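Local coordinates for protein glycosyl hydrolase, family 38 (Enterococcus faecalis, PDB 5KBP) that probably hydrolyses alpha-mannosidic linkages as a family 38 glycoside hydrolase, and probably binds a metal ion, at residues N50-D55 with G82-G87; I11-H16 with F258-F263; I33-N38 with Q236-D241; H226-N231 with D264-A269. All blocks are in the same frame, centred on the assembly; numbering follows the deposited sequence.

Contact 1: residues N50-D55 with G82-G87; sequences NSFHLD and GKLKIG
L54 and L84 meet through one methyl each, CD1 of L54 lying 4.1 Å from CD1 of L84, while the other branch of L54, CD2, comes 4.2 Å from CG2 of I86. F52 lies on the same face of the pairing as L84. Outward runs a short parallel ladder: F52 N donates to K83 O at 2.9 Å (the most bent, 139° at the hydrogen), K85 N to F52 O at 3.0 Å, and L54 N to K85 O at 2.8 Å. On the other face, K85 and H53 cross at about a right angle, and the bend of K85 at chi2 (-69°) lays its chain along S51. A water in the plane of the H53 ring joins NE2 to G87 O. At the polar edge, K83 NZ reaches N50 O at 3.0 Å and also binds F49 O, so two backbone carbonyls hold the ammonium. G82 closes the preceding helix in a Schellman motif, turning the chain into strand 84-85. The two parallel strands are joined by a beta-alpha-beta crossover through helices 59-65 and 72-80, with F52 and L84 against helix 25-45, L54 against helix 59-65, and H53 bonded through its backbone to S13 of strand 7-13.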
loop_
_atom_site.group_PDB
_atom_site.type_symbol
_atom_site.label_atom_id
_atom_site.label_comp_id
_atom_site.label_asym_id
_atom_site.label_seq_id
_atom_site.Cartn_x
_atom_site.Cartn_y
_atom_site.Cartn_z
ATOM N N ASN A 50 -27.014 -19.446 19.792
ATOM C CA ASN A 50 -27.427 -20.099 18.556
ATOM C C ASN A 50 -26.389 -19.917 17.457
ATOM O O ASN A 50 -25.773 -20.892 17.011
ATOM C CB ASN A 50 -28.782 -19.557 18.097
ATOM C CG ASN A 50 -29.237 -20.159 16.784
ATOM O OD1 ASN A 50 -29.067 -19.560 15.722
ATOM N ND2 ASN A 50 -29.820 -21.350 16.848
ATOM N N SER A 51 -26.187 -18.679 17.013
ATOM C CA SER A 51 -25.273 -18.412 15.912
ATOM C C SER A 51 -24.906 -16.935 15.917
ATOM O O SER A 51 -25.434 -16.142 16.700
ATOM C CB SER A 51 -25.887 -18.816 14.568
ATOM O OG SER A 51 -27.112 -18.138 14.349
ATOM N N PHE A 52 -23.985 -16.581 15.023
ATOM C CA PHE A 52 -23.548 -15.204 14.831
ATOM C C PHE A 52 -23.428 -14.948 13.338
ATOM O O PHE A 52 -22.716 -15.673 12.637
ATOM C CB PHE A 52 -22.207 -14.944 15.528
ATOM C CG PHE A 52 -21.778 -13.502 15.510
ATOM C CD1 PHE A 52 -22.226 -12.621 16.483
ATOM C CD2 PHE A 52 -20.917 -13.030 14.533
ATOM C CE1 PHE A 52 -21.830 -11.294 16.474
ATOM C CE2 PHE A 52 -20.519 -11.705 14.519
ATOM C CZ PHE A 52 -20.975 -10.837 15.490
ATOM N N HIS A 53 -24.124 -13.926 12.852
ATOM C CA HIS A 53 -24.119 -13.600 11.432
ATOM C C HIS A 53 -22.898 -12.743 11.120
ATOM O O HIS A 53 -22.768 -11.625 11.632
ATOM C CB HIS A 53 -25.404 -12.876 11.041
ATOM C CG HIS A 53 -25.598 -12.752 9.563
ATOM N ND1 HIS A 53 -25.398 -11.570 8.884
ATOM C CD2 HIS A 53 -25.975 -13.661 8.635
ATOM C CE1 HIS A 53 -25.644 -11.757 7.600
ATOM N NE2 HIS A 53 -25.997 -13.017 7.421
ATOM N N LEU A 54 -22.014 -13.258 10.269
ATOM C CA LEU A 54 -20.724 -12.621 10.008
ATOM C C LEU A 54 -20.815 -11.575 8.901
ATOM O O LEU A 54 -20.006 -11.546 7.974
ATOM C CB LEU A 54 -19.681 -13.680 9.676
ATOM C CG LEU A 54 -18.254 -13.329 10.095
ATOM C CD1 LEU A 54 -18.195 -13.054 11.593
ATOM C CD2 LEU A 54 -17.286 -14.434 9.700
ATOM N N ASP A 55 -21.821 -10.707 8.996
ATOM C CA ASP A 55 -21.935 -9.502 8.176
ATOM C C ASP A 55 -22.001 -9.802 6.678
ATOM O O ASP A 55 -21.670 -8.942 5.857
ATOM C CB ASP A 55 -20.785 -8.533 8.475
ATOM C CG ASP A 55 -21.133 -7.097 8.148
ATOM O OD1 ASP A 55 -22.339 -6.776 8.106
ATOM O OD2 ASP A 55 -20.205 -6.287 7.939
ATOM N N GLY A 82 -22.804 -24.723 12.119
ATOM C CA GLY A 82 -23.890 -23.805 11.853
ATOM C C GLY A 82 -24.009 -22.671 12.843
ATOM O O GLY A 82 -25.075 -22.060 12.944
ATOM N N LYS A 83 -22.941 -22.378 13.586
ATOM C CA LYS A 83 -22.953 -21.291 14.555
ATOM C C LYS A 83 -22.215 -20.049 14.077
ATOM O O LYS A 83 -22.396 -18.978 14.666
ATOM C CB LYS A 83 -22.355 -21.761 15.886
ATOM C CG LYS A 83 -23.165 -22.858 16.558
ATOM C CD LYS A 83 -22.776 -23.034 18.015
ATOM C CE LYS A 83 -23.776 -23.919 18.740
ATOM N NZ LYS A 83 -25.150 -23.348 18.673
ATOM N N LEU A 84 -21.397 -20.161 13.035
ATOM C CA LEU A 84 -20.790 -19.008 12.380
ATOM C C LEU A 84 -21.380 -18.925 10.977
ATOM O O LEU A 84 -21.017 -19.713 10.096
ATOM C CB LEU A 84 -19.267 -19.122 12.348
ATOM C CG LEU A 84 -18.513 -17.807 12.129
ATOM C CD1 LEU A 84 -18.961 -16.772 13.146
ATOM C CD2 LEU A 84 -17.012 -18.026 12.214
ATOM N N LYS A 85 -22.300 -17.984 10.779
ATOM C CA LYS A 85 -23.014 -17.836 9.518
ATOM C C LYS A 85 -22.217 -16.925 8.592
ATOM O O LYS A 85 -21.974 -15.759 8.921
ATOM C CB LYS A 85 -24.412 -17.273 9.766
ATOM C CG LYS A 85 -25.260 -18.091 10.734
ATOM C CD LYS A 85 -25.658 -19.431 10.135
ATOM C CE LYS A 85 -26.721 -20.116 10.982
ATOM N NZ LYS A 85 -27.163 -21.408 10.387
ATOM N N ILE A 86 -21.819 -17.453 7.433
ATOM C CA ILE A 86 -20.903 -16.766 6.534
ATOM C C ILE A 86 -21.564 -16.566 5.175
ATOM O O ILE A 86 -22.513 -17.262 4.802
ATOM C CB ILE A 86 -19.576 -17.535 6.374
ATOM C CG1 ILE A 86 -19.828 -18.888 5.706
ATOM C CG2 ILE A 86 -18.908 -17.726 7.727
ATOM C CD1 ILE A 86 -18.569 -19.623 5.312
ATOM N N GLY A 87 -21.037 -15.598 4.427
ATOM C CA GLY A 87 -21.464 -15.360 3.068
ATOM C C GLY A 87 -22.789 -14.633 2.981
ATOM O O GLY A 87 -23.333 -14.163 3.983
HETATM O O HOH W 1 -26.192 -13.038 4.561
#

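Contact 2: residues I11-H16 with F258-F263; sequences IVSHSH and FIHSNF
I11 is bonded through both its backbone polar atoms: its N-H donates to I259 O in an almost straight bond (178° at the hydrogen), and its O takes the N-H of S261 at 2.9 Å. Beside them, I11 sends CD1 to the edge of the F258 ring, 4.1 Å from CD2. V12 uses its two methyls separately: CG2 packs on the backbone of N262, 3.8 Å from CA, and CG1 meets the ring of F263, 4.0 Å from CE2. H260 lies with its CG anti to the backbone N (chi1 -155°), which carries the imidazole across to S13; NE2 donates to S13 OG at 2.9 Å, nearly in the ring plane. The two backbone bonds of I11 make strand 256-260 an outer, parallel neighbour of the central strand 7-13 in the three-stranded sheet of the family 38 N-terminal domain. Past the bridge of I11 with H260 the pair opens, and a water spans the gap from S13 N to S261 O. Further out, H260 ND1 bonds N50 N, so both ring nitrogens are held; S13 OG is itself placed by N231 OD1. N262 caps the following helix through OD1 to D265 N, while its ND2 holds N50 OD1.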
loop_
_atom_site.group_PDB
_atom_site.type_symbol
_atom_site.label_atom_id
_atom_site.label_comp_id
_atom_site.label_asym_id
_atom_site.label_seq_id
_atom_site.Cartn_x
_atom_site.Cartn_y
_atom_site.Cartn_z
ATOM N N ILE A 11 -33.992 -12.986 17.431
ATOM C CA ILE A 11 -32.856 -12.135 17.764
ATOM C C ILE A 11 -31.633 -12.681 17.037
ATOM O O ILE A 11 -31.148 -13.775 17.346
ATOM C CB ILE A 11 -32.634 -12.074 19.280
ATOM C CG1 ILE A 11 -33.891 -11.534 19.964
ATOM C CG2 ILE A 11 -31.424 -11.212 19.606
ATOM C CD1 ILE A 11 -33.972 -11.843 21.435
ATOM N N VAL A 12 -31.131 -11.918 16.070
ATOM C CA VAL A 12 -29.989 -12.314 15.254
ATOM C C VAL A 12 -28.800 -11.460 15.671
ATOM O O VAL A 12 -28.761 -10.254 15.397
ATOM C CB VAL A 12 -30.281 -12.167 13.755
ATOM C CG1 VAL A 12 -29.031 -12.465 12.935
ATOM C CG2 VAL A 12 -31.425 -13.083 13.345
ATOM N N SER A 13 -27.828 -12.081 16.335
ATOM C CA SER A 13 -26.602 -11.389 16.704
ATOM C C SER A 13 -25.700 -11.234 15.485
ATOM O O SER A 13 -25.584 -12.145 14.660
ATOM C CB SER A 13 -25.871 -12.146 17.812
ATOM O OG SER A 13 -26.648 -12.181 18.996
ATOM N N HIS A 14 -25.063 -10.074 15.377
ATOM C CA HIS A 14 -24.241 -9.753 14.218
ATOM C C HIS A 14 -23.322 -8.596 14.584
ATOM O O HIS A 14 -23.318 -8.111 15.718
ATOM C CB HIS A 14 -25.106 -9.389 13.011
ATOM C CG HIS A 14 -25.650 -7.996 13.067
ATOM N ND1 HIS A 14 -25.034 -6.929 12.449
ATOM C CD2 HIS A 14 -26.741 -7.490 13.690
ATOM C CE1 HIS A 14 -25.728 -5.828 12.678
ATOM N NE2 HIS A 14 -26.770 -6.142 13.428
ATOM N N SER A 15 -22.543 -8.155 13.601
ATOM C CA SER A 15 -21.761 -6.928 13.732
ATOM C C SER A 15 -21.462 -6.429 12.326
ATOM O O SER A 15 -20.709 -7.076 11.590
ATOM C CB SER A 15 -20.478 -7.172 14.518
ATOM O OG SER A 15 -19.792 -5.953 14.749
ATOM N N HIS A 16 -22.062 -5.301 11.951
ATOM C CA HIS A 16 -21.782 -4.685 10.659
ATOM C C HIS A 16 -20.368 -4.122 10.684
ATOM O O HIS A 16 -20.108 -3.105 11.333
ATOM C CB HIS A 16 -22.803 -3.594 10.357
ATOM C CG HIS A 16 -22.628 -2.963 9.010
ATOM N ND1 HIS A 16 -22.189 -1.667 8.847
ATOM C CD2 HIS A 16 -22.825 -3.454 7.765
ATOM C CE1 HIS A 16 -22.128 -1.385 7.557
ATOM N NE2 HIS A 16 -22.507 -2.453 6.879
ATOM N N PHE A 258 -39.063 -15.252 22.769
ATOM C CA PHE A 258 -37.786 -14.729 22.306
ATOM C C PHE A 258 -36.843 -15.880 21.984
ATOM O O PHE A 258 -36.592 -16.743 22.834
ATOM C CB PHE A 258 -37.169 -13.808 23.359
ATOM C CG PHE A 258 -37.989 -12.583 23.640
ATOM C CD1 PHE A 258 -39.051 -12.631 24.529
ATOM C CD2 PHE A 258 -37.703 -11.383 23.008
ATOM C CE1 PHE A 258 -39.811 -11.505 24.784
ATOM C CE2 PHE A 258 -38.460 -10.254 23.258
ATOM C CZ PHE A 258 -39.514 -10.316 24.148
ATOM N N ILE A 259 -36.322 -15.887 20.759
ATOM C CA ILE A 259 -35.495 -16.976 20.255
ATOM C C ILE A 259 -34.207 -16.386 19.699
ATOM O O ILE A 259 -34.250 -15.531 18.805
ATOM C CB ILE A 259 -36.216 -17.789 19.166
ATOM C CG1 ILE A 259 -37.603 -18.225 19.641
ATOM C CG2 ILE A 259 -35.382 -18.996 18.764
ATOM C CD1 ILE A 259 -38.423 -18.914 18.573
ATOM N N HIS A 260 -33.069 -16.836 20.221
ATOM C CA HIS A 260 -31.800 -16.563 19.563
ATOM C C HIS A 260 -31.759 -17.358 18.265
ATOM O O HIS A 260 -31.776 -18.594 18.287
ATOM C CB HIS A 260 -30.627 -16.933 20.468
ATOM C CG HIS A 260 -29.367 -16.182 20.159
ATOM N ND1 HIS A 260 -28.116 -16.748 20.262
ATOM C CD2 HIS A 260 -29.171 -14.905 19.753
ATOM C CE1 HIS A 260 -27.201 -15.855 19.928
ATOM N NE2 HIS A 260 -27.815 -14.728 19.616
ATOM N N SER A 261 -31.735 -16.658 17.132
ATOM C CA SER A 261 -31.929 -17.329 15.853
ATOM C C SER A 261 -30.931 -16.867 14.798
ATOM O O SER A 261 -29.819 -16.438 15.122
ATOM C CB SER A 261 -33.360 -17.103 15.358
ATOM O OG SER A 261 -33.682 -17.981 14.293
ATOM N N ASN A 262 -31.328 -16.959 13.534
ATOM C CA ASN A 262 -30.456 -16.641 12.412
ATOM C C ASN A 262 -31.328 -16.366 11.195
ATOM O O ASN A 262 -32.529 -16.646 11.192
ATOM C CB ASN A 262 -29.463 -17.775 12.139
ATOM C CG ASN A 262 -30.140 -19.127 12.029
ATOM O OD1 ASN A 262 -30.709 -19.464 10.991
ATOM N ND2 ASN A 262 -30.080 -19.910 13.101
ATOM N N PHE A 263 -30.701 -15.817 10.152
ATOM C CA PHE A 263 -31.455 -15.407 8.973
ATOM C C PHE A 263 -32.066 -16.592 8.235
ATOM O O PHE A 263 -33.142 -16.457 7.643
ATOM C CB PHE A 263 -30.565 -14.598 8.034
ATOM C CG PHE A 263 -30.461 -13.151 8.403
ATOM C CD1 PHE A 263 -31.577 -12.334 8.348
ATOM C CD2 PHE A 263 -29.252 -12.604 8.800
ATOM C CE1 PHE A 263 -31.493 -11.000 8.685
ATOM C CE2 PHE A 263 -29.161 -11.269 9.138
ATOM C CZ PHE A 263 -30.283 -10.467 9.080
HETATM O O HOH W 2 -27.738 -14.897 15.901
#

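Contact 3: residues I33-N38 with Q236-D241; sequences IELVDN and QPVQRD
N38 points its CB at the loop 236-241, where it packs 3.7 Å from CG1 of V238. From there CG stands anti to the carbonyl carbon (chi1 -69°), which turns the amide toward R240 and gives its two ends different partners. OD1 lies 2.9 Å from NH2 of R240, a weak bond with an angle of only 121° at the hydrogen; ND2 sits over one face of the guanidinium, and the two planes are 60° apart. ND2 also gives a hydrogen to a water at 3.1 Å, and this water in turn accepts from V238 N, linking amide and loop backbone. One turn earlier on helix 25-45, L35 brings a single methyl to the loop: its CD1 lies 3.5 Å from V238 N and 4.1 Å from V238 CB, and it also touches Q236 O and the CA of P237. V238 continues onto V39 and L42 of the same helix. The segment 236-241 is the irregular link between strand 226-231 and helix 242-252, and the second subunit comes close here, its K478 packing on P237 and pairing with E34. The exposed arginine adds one weak, bent bond, so the contact probably rests mainly on the apolar packing of L35 and V238 and on the water bridge.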
loop_
_atom_site.group_PDB
_atom_site.type_symbol
_atom_site.label_atom_id
_atom_site.label_comp_id
_atom_site.label_asym_id
_atom_site.label_seq_id
_atom_site.Cartn_x
_atom_site.Cartn_y
_atom_site.Cartn_z
ATOM N N ILE A 33 -10.029 -8.834 15.173
ATOM C CA ILE A 33 -9.490 -10.015 15.840
ATOM C C ILE A 33 -10.145 -10.196 17.202
ATOM O O ILE A 33 -10.487 -11.316 17.599
ATOM C CB ILE A 33 -7.958 -9.907 15.961
ATOM C CG1 ILE A 33 -7.339 -9.572 14.602
ATOM C CG2 ILE A 33 -7.374 -11.200 16.511
ATOM C CD1 ILE A 33 -7.623 -10.599 13.533
ATOM N N GLU A 34 -10.329 -9.096 17.937
ATOM C CA GLU A 34 -10.991 -9.173 19.235
ATOM C C GLU A 34 -12.430 -9.656 19.094
ATOM O O GLU A 34 -12.904 -10.461 19.904
ATOM C CB GLU A 34 -10.953 -7.810 19.925
ATOM C CG GLU A 34 -9.565 -7.366 20.359
ATOM C CD GLU A 34 -9.564 -5.991 20.998
ATOM O OE1 GLU A 34 -10.582 -5.276 20.879
ATOM O OE2 GLU A 34 -8.544 -5.623 21.617
ATOM N N LEU A 35 -13.136 -9.179 18.066
ATOM C CA LEU A 35 -14.529 -9.567 17.876
ATOM C C LEU A 35 -14.654 -11.062 17.604
ATOM O O LEU A 35 -15.434 -11.761 18.261
ATOM C CB LEU A 35 -15.147 -8.761 16.734
ATOM C CG LEU A 35 -16.543 -9.202 16.290
ATOM C CD1 LEU A 35 -17.560 -8.974 17.393
ATOM C CD2 LEU A 35 -16.958 -8.480 15.021
ATOM N N VAL A 36 -13.887 -11.570 16.635
ATOM C CA VAL A 36 -13.986 -12.983 16.277
ATOM C C VAL A 36 -13.495 -13.869 17.416
ATOM O O VAL A 36 -14.030 -14.964 17.631
ATOM C CB VAL A 36 -13.220 -13.253 14.969
ATOM C CG1 VAL A 36 -13.253 -14.736 14.615
ATOM C CG2 VAL A 36 -13.804 -12.421 13.836
ATOM N N ASP A 37 -12.483 -13.421 18.166
ATOM C CA ASP A 37 -12.051 -14.176 19.339
ATOM C C ASP A 37 -13.192 -14.345 20.333
ATOM O O ASP A 37 -13.374 -15.427 20.905
ATOM C CB ASP A 37 -10.863 -13.489 20.013
ATOM C CG ASP A 37 -9.566 -13.683 19.257
ATOM O OD1 ASP A 37 -9.495 -14.602 18.414
ATOM O OD2 ASP A 37 -8.611 -12.921 19.515
ATOM N N ASN A 38 -13.976 -13.287 20.548
ATOM C CA ASN A 38 -15.079 -13.352 21.498
ATOM C C ASN A 38 -16.268 -14.132 20.950
ATOM O O ASN A 38 -16.979 -14.787 21.720
ATOM C CB ASN A 38 -15.511 -11.940 21.898
ATOM C CG ASN A 38 -14.469 -11.231 22.744
ATOM O OD1 ASN A 38 -13.763 -11.860 23.532
ATOM N ND2 ASN A 38 -14.368 -9.917 22.584
ATOM N N GLN A 236 -19.711 -3.298 16.412
ATOM C CA GLN A 236 -20.201 -3.617 17.747
ATOM C C GLN A 236 -19.569 -4.908 18.245
ATOM O O GLN A 236 -19.626 -5.927 17.545
ATOM C CB GLN A 236 -21.716 -3.761 17.748
ATOM C CG GLN A 236 -22.321 -4.055 19.113
ATOM C CD GLN A 236 -22.316 -2.851 20.038
ATOM O OE1 GLN A 236 -21.964 -1.742 19.634
ATOM N NE2 GLN A 236 -22.715 -3.064 21.286
ATOM N N PRO A 237 -18.958 -4.907 19.427
ATOM C CA PRO A 237 -18.531 -6.174 20.028
ATOM C C PRO A 237 -19.737 -7.061 20.295
ATOM O O PRO A 237 -20.838 -6.581 20.574
ATOM C CB PRO A 237 -17.853 -5.742 21.333
ATOM C CG PRO A 237 -17.501 -4.300 21.129
ATOM C CD PRO A 237 -18.573 -3.745 20.244
ATOM N N VAL A 238 -19.526 -8.372 20.189
ATOM C CA VAL A 238 -20.620 -9.312 20.391
ATOM C C VAL A 238 -21.063 -9.260 21.848
ATOM O O VAL A 238 -20.235 -9.236 22.770
ATOM C CB VAL A 238 -20.204 -10.729 19.965
ATOM C CG1 VAL A 238 -18.999 -11.217 20.767
ATOM C CG2 VAL A 238 -21.379 -11.689 20.090
ATOM N N GLN A 239 -22.376 -9.211 22.062
ATOM C CA GLN A 239 -22.930 -9.089 23.406
ATOM C C GLN A 239 -22.693 -10.386 24.170
ATOM O O GLN A 239 -23.318 -11.411 23.881
ATOM C CB GLN A 239 -24.417 -8.754 23.331
ATOM C CG GLN A 239 -25.086 -8.591 24.682
ATOM C CD GLN A 239 -26.528 -8.150 24.564
ATOM O OE1 GLN A 239 -26.945 -7.617 23.535
ATOM N NE2 GLN A 239 -27.303 -8.372 25.619
ATOM N N ARG A 240 -21.788 -10.340 25.151
ATOM C CA ARG A 240 -21.387 -11.553 25.856
ATOM C C ARG A 240 -22.522 -12.142 26.685
ATOM O O ARG A 240 -22.567 -13.359 26.888
ATOM C CB ARG A 240 -20.174 -11.261 26.739
ATOM C CG ARG A 240 -18.851 -11.280 25.990
ATOM C CD ARG A 240 -17.753 -10.569 26.762
ATOM N NE ARG A 240 -16.426 -11.035 26.371
ATOM C CZ ARG A 240 -15.296 -10.384 26.626
ATOM N NH1 ARG A 240 -15.328 -9.222 27.266
ATOM N NH2 ARG A 240 -14.135 -10.889 26.233
ATOM N N ASP A 241 -23.441 -11.306 27.171
ATOM C CA ASP A 241 -24.557 -11.761 27.991
ATOM C C ASP A 241 -25.858 -11.854 27.199
ATOM O O ASP A 241 -26.942 -11.676 27.765
ATOM C CB ASP A 241 -24.735 -10.842 29.199
ATOM C CG ASP A 241 -24.997 -9.403 28.802
ATOM O OD1 ASP A 241 -24.423 -8.952 27.790
ATOM O OD2 ASP A 241 -25.779 -8.723 29.499
HETATM O O HOH W 3 -16.269 -8.572 20.573
#

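Contact 4: residues H226-N231 with D264-A269; sequences HLLMMN and DDYLKA
Y266 presents its ring to strand 226-231 and has more surface buried here than any other residue of the contact, followed by H226 and L228. The arrangement is a helix packed on a parallel beta sheet: helix 263-270 runs nearly antiparallel to this outer strand of the three-stranded sheet, at 151° between the short axes and 9.4 Å at closest approach. With CG anti to the backbone N (chi1 178°), the tyrosine ring extends from the helix to the strand. L228 lies over one of its faces, with CD1 4.1 Å from the ring centroid and only 13° off the normal, a CH-pi contact; CB of L228 comes 3.7 Å from CZ, so the leucine follows the ring toward its hydroxyl end. The carbonyl of H226 instead approaches the ring edge, its O near the ring plane and 3.3 Å from Y266 OH. A water that accepts from L228 N makes only a weak, long contact with the hydroxyl. Y10 of the central strand 7-13 meets the Y266 ring edge-to-face.

H226 turns its imidazole to the last turn of the helix. A269 CB sits over one face, 4.1 Å from the ring centroid and offset toward the rim. Both ring nitrogens are held from outside these segments, ND1 by the hydroxyl of Y10 and NE2 by E273, which fixes the rotation of the ring. Over the same face as the A269 methyl, the backbone O of A269 lies 3.6 Å from CD2 of H226, on the CD2/NE2 side of the ring.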
loop_
_atom_site.group_PDB
_atom_site.type_symbol
_atom_site.label_atom_id
_atom_site.label_comp_id
_atom_site.label_asym_id
_atom_site.label_seq_id
_atom_site.Cartn_x
_atom_site.Cartn_y
_atom_site.Cartn_z
ATOM N N HIS A 226 -43.906 -12.925 13.140
ATOM C CA HIS A 226 -42.484 -13.199 13.294
ATOM C C HIS A 226 -41.717 -11.885 13.204
ATOM O O HIS A 226 -41.764 -11.201 12.174
ATOM C CB HIS A 226 -42.011 -14.188 12.229
ATOM C CG HIS A 226 -42.783 -15.471 12.222
ATOM N ND1 HIS A 226 -42.514 -16.508 13.090
ATOM C CD2 HIS A 226 -43.824 -15.881 11.459
ATOM C CE1 HIS A 226 -43.352 -17.502 12.859
ATOM N NE2 HIS A 226 -44.158 -17.148 11.874
ATOM N N LEU A 227 -41.017 -11.539 14.279
ATOM C CA LEU A 227 -40.370 -10.245 14.429
ATOM C C LEU A 227 -38.857 -10.414 14.422
ATOM O O LEU A 227 -38.328 -11.379 14.983
ATOM C CB LEU A 227 -40.822 -9.573 15.727
ATOM C CG LEU A 227 -42.327 -9.660 15.998
ATOM C CD1 LEU A 227 -42.632 -9.391 17.462
ATOM C CD2 LEU A 227 -43.083 -8.694 15.106
ATOM N N LEU A 228 -38.163 -9.468 13.793
ATOM C CA LEU A 228 -36.716 -9.524 13.622
ATOM C C LEU A 228 -36.059 -8.446 14.475
ATOM O O LEU A 228 -36.328 -7.254 14.289
ATOM C CB LEU A 228 -36.334 -9.351 12.151
ATOM C CG LEU A 228 -34.844 -9.451 11.816
ATOM C CD1 LEU A 228 -34.324 -10.862 12.039
ATOM C CD2 LEU A 228 -34.578 -9.004 10.387
ATOM N N MET A 229 -35.206 -8.868 15.405
ATOM C CA MET A 229 -34.398 -7.966 16.217
ATOM C C MET A 229 -32.936 -8.167 15.840
ATOM O O MET A 229 -32.385 -9.255 16.040
ATOM C CB MET A 229 -34.607 -8.222 17.710
ATOM C CG MET A 229 -36.037 -8.044 18.191
ATOM S SD MET A 229 -36.663 -6.368 17.981
ATOM C CE MET A 229 -35.465 -5.438 18.931
ATOM N N MET A 230 -32.315 -7.126 15.295
ATOM C CA MET A 230 -30.926 -7.191 14.855
ATOM C C MET A 230 -30.022 -6.805 16.021
ATOM O O MET A 230 -29.923 -5.627 16.381
ATOM C CB MET A 230 -30.705 -6.286 13.647
ATOM C CG MET A 230 -31.480 -6.726 12.415
ATOM S SD MET A 230 -31.022 -8.384 11.869
ATOM C CE MET A 230 -29.289 -8.135 11.491
ATOM N N ASN A 231 -29.354 -7.802 16.603
ATOM C CA ASN A 231 -28.547 -7.615 17.809
ATOM C C ASN A 231 -27.116 -7.268 17.402
ATOM O O ASN A 231 -26.207 -8.103 17.400
ATOM C CB ASN A 231 -28.619 -8.863 18.682
ATOM C CG ASN A 231 -27.683 -8.806 19.870
ATOM O OD1 ASN A 231 -26.816 -9.664 20.027
ATOM N ND2 ASN A 231 -27.848 -7.793 20.711
ATOM N N ASP A 264 -31.407 -17.752 8.256
ATOM C CA ASP A 264 -31.958 -18.925 7.583
ATOM C C ASP A 264 -33.271 -19.362 8.222
ATOM O O ASP A 264 -34.251 -19.647 7.524
ATOM C CB ASP A 264 -30.943 -20.067 7.606
ATOM C CG ASP A 264 -29.729 -19.780 6.752
ATOM O OD1 ASP A 264 -29.903 -19.249 5.634
ATOM O OD2 ASP A 264 -28.602 -20.079 7.199
ATOM N N ASP A 265 -33.308 -19.422 9.555
ATOM C CA ASP A 265 -34.525 -19.839 10.246
ATOM C C ASP A 265 -35.614 -18.777 10.155
ATOM O O ASP A 265 -36.795 -19.107 9.990
ATOM C CB ASP A 265 -34.217 -20.162 11.707
ATOM C CG ASP A 265 -33.414 -21.437 11.865
ATOM O OD1 ASP A 265 -33.388 -22.243 10.911
ATOM O OD2 ASP A 265 -32.816 -21.638 12.943
ATOM N N TYR A 266 -35.246 -17.498 10.263
ATOM C CA TYR A 266 -36.244 -16.435 10.190
ATOM C C TYR A 266 -36.893 -16.380 8.813
ATOM O O TYR A 266 -38.121 -16.292 8.696
ATOM C CB TYR A 266 -35.612 -15.087 10.538
ATOM C CG TYR A 266 -36.581 -13.927 10.429
ATOM C CD1 TYR A 266 -37.592 -13.754 11.364
ATOM C CD2 TYR A 266 -36.486 -13.009 9.390
ATOM C CE1 TYR A 266 -38.484 -12.698 11.271
ATOM C CE2 TYR A 266 -37.374 -11.949 9.289
ATOM C CZ TYR A 266 -38.370 -11.799 10.233
ATOM O OH TYR A 266 -39.256 -10.748 10.140
ATOM N N LEU A 267 -36.079 -16.431 7.753
ATOM C CA LEU A 267 -36.610 -16.345 6.395
ATOM C C LEU A 267 -37.586 -17.478 6.104
ATOM O O LEU A 267 -38.611 -17.269 5.443
ATOM C CB LEU A 267 -35.464 -16.354 5.382
ATOM C CG LEU A 267 -34.683 -15.048 5.225
ATOM C CD1 LEU A 267 -33.449 -15.259 4.364
ATOM C CD2 LEU A 267 -35.576 -13.971 4.632
ATOM N N LYS A 268 -37.284 -18.686 6.583
ATOM C CA LYS A 268 -38.193 -19.808 6.375
ATOM C C LYS A 268 -39.518 -19.585 7.096
ATOM O O LYS A 268 -40.584 -19.934 6.576
ATOM C CB LYS A 268 -37.536 -21.105 6.847
ATOM C CG LYS A 268 -38.447 -22.322 6.795
ATOM C CD LYS A 268 -37.865 -23.476 7.596
ATOM C CE LYS A 268 -38.873 -24.599 7.772
ATOM N NZ LYS A 268 -38.422 -25.590 8.788
ATOM N N ALA A 269 -39.471 -18.987 8.289
ATOM C CA ALA A 269 -40.677 -18.830 9.095
ATOM C C ALA A 269 -41.542 -17.670 8.613
ATOM O O ALA A 269 -42.772 -17.789 8.572
ATOM C CB ALA A 269 -40.303 -18.635 10.565
HETATM O O HOH W 4 -39.869 -7.818 11.884
#

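Contacts 1, 2 and 4 are buried, whereas contact 3 is partly buried and lies beside the second subunit. Contacts 2 and 4 reach the same three-stranded sheet: the middle strand 7-13 pairs with 256-260 in contact 2, and the outer strand 226-231 carries helix 263-270 in contact 4. Their centres are about 7 Å apart, and a probable backbone bond between V12 O and N231 N joins them. Another, H53 N to S13 O, ties contact 1 to strand 7-13. Backbone bonds dominate contacts 1 and 2, ring faces and methyls contact 4, and mixed packing and side-chain polar contact at a subunit boundary contact 3, which meets contact 1 where F52 packs on V238.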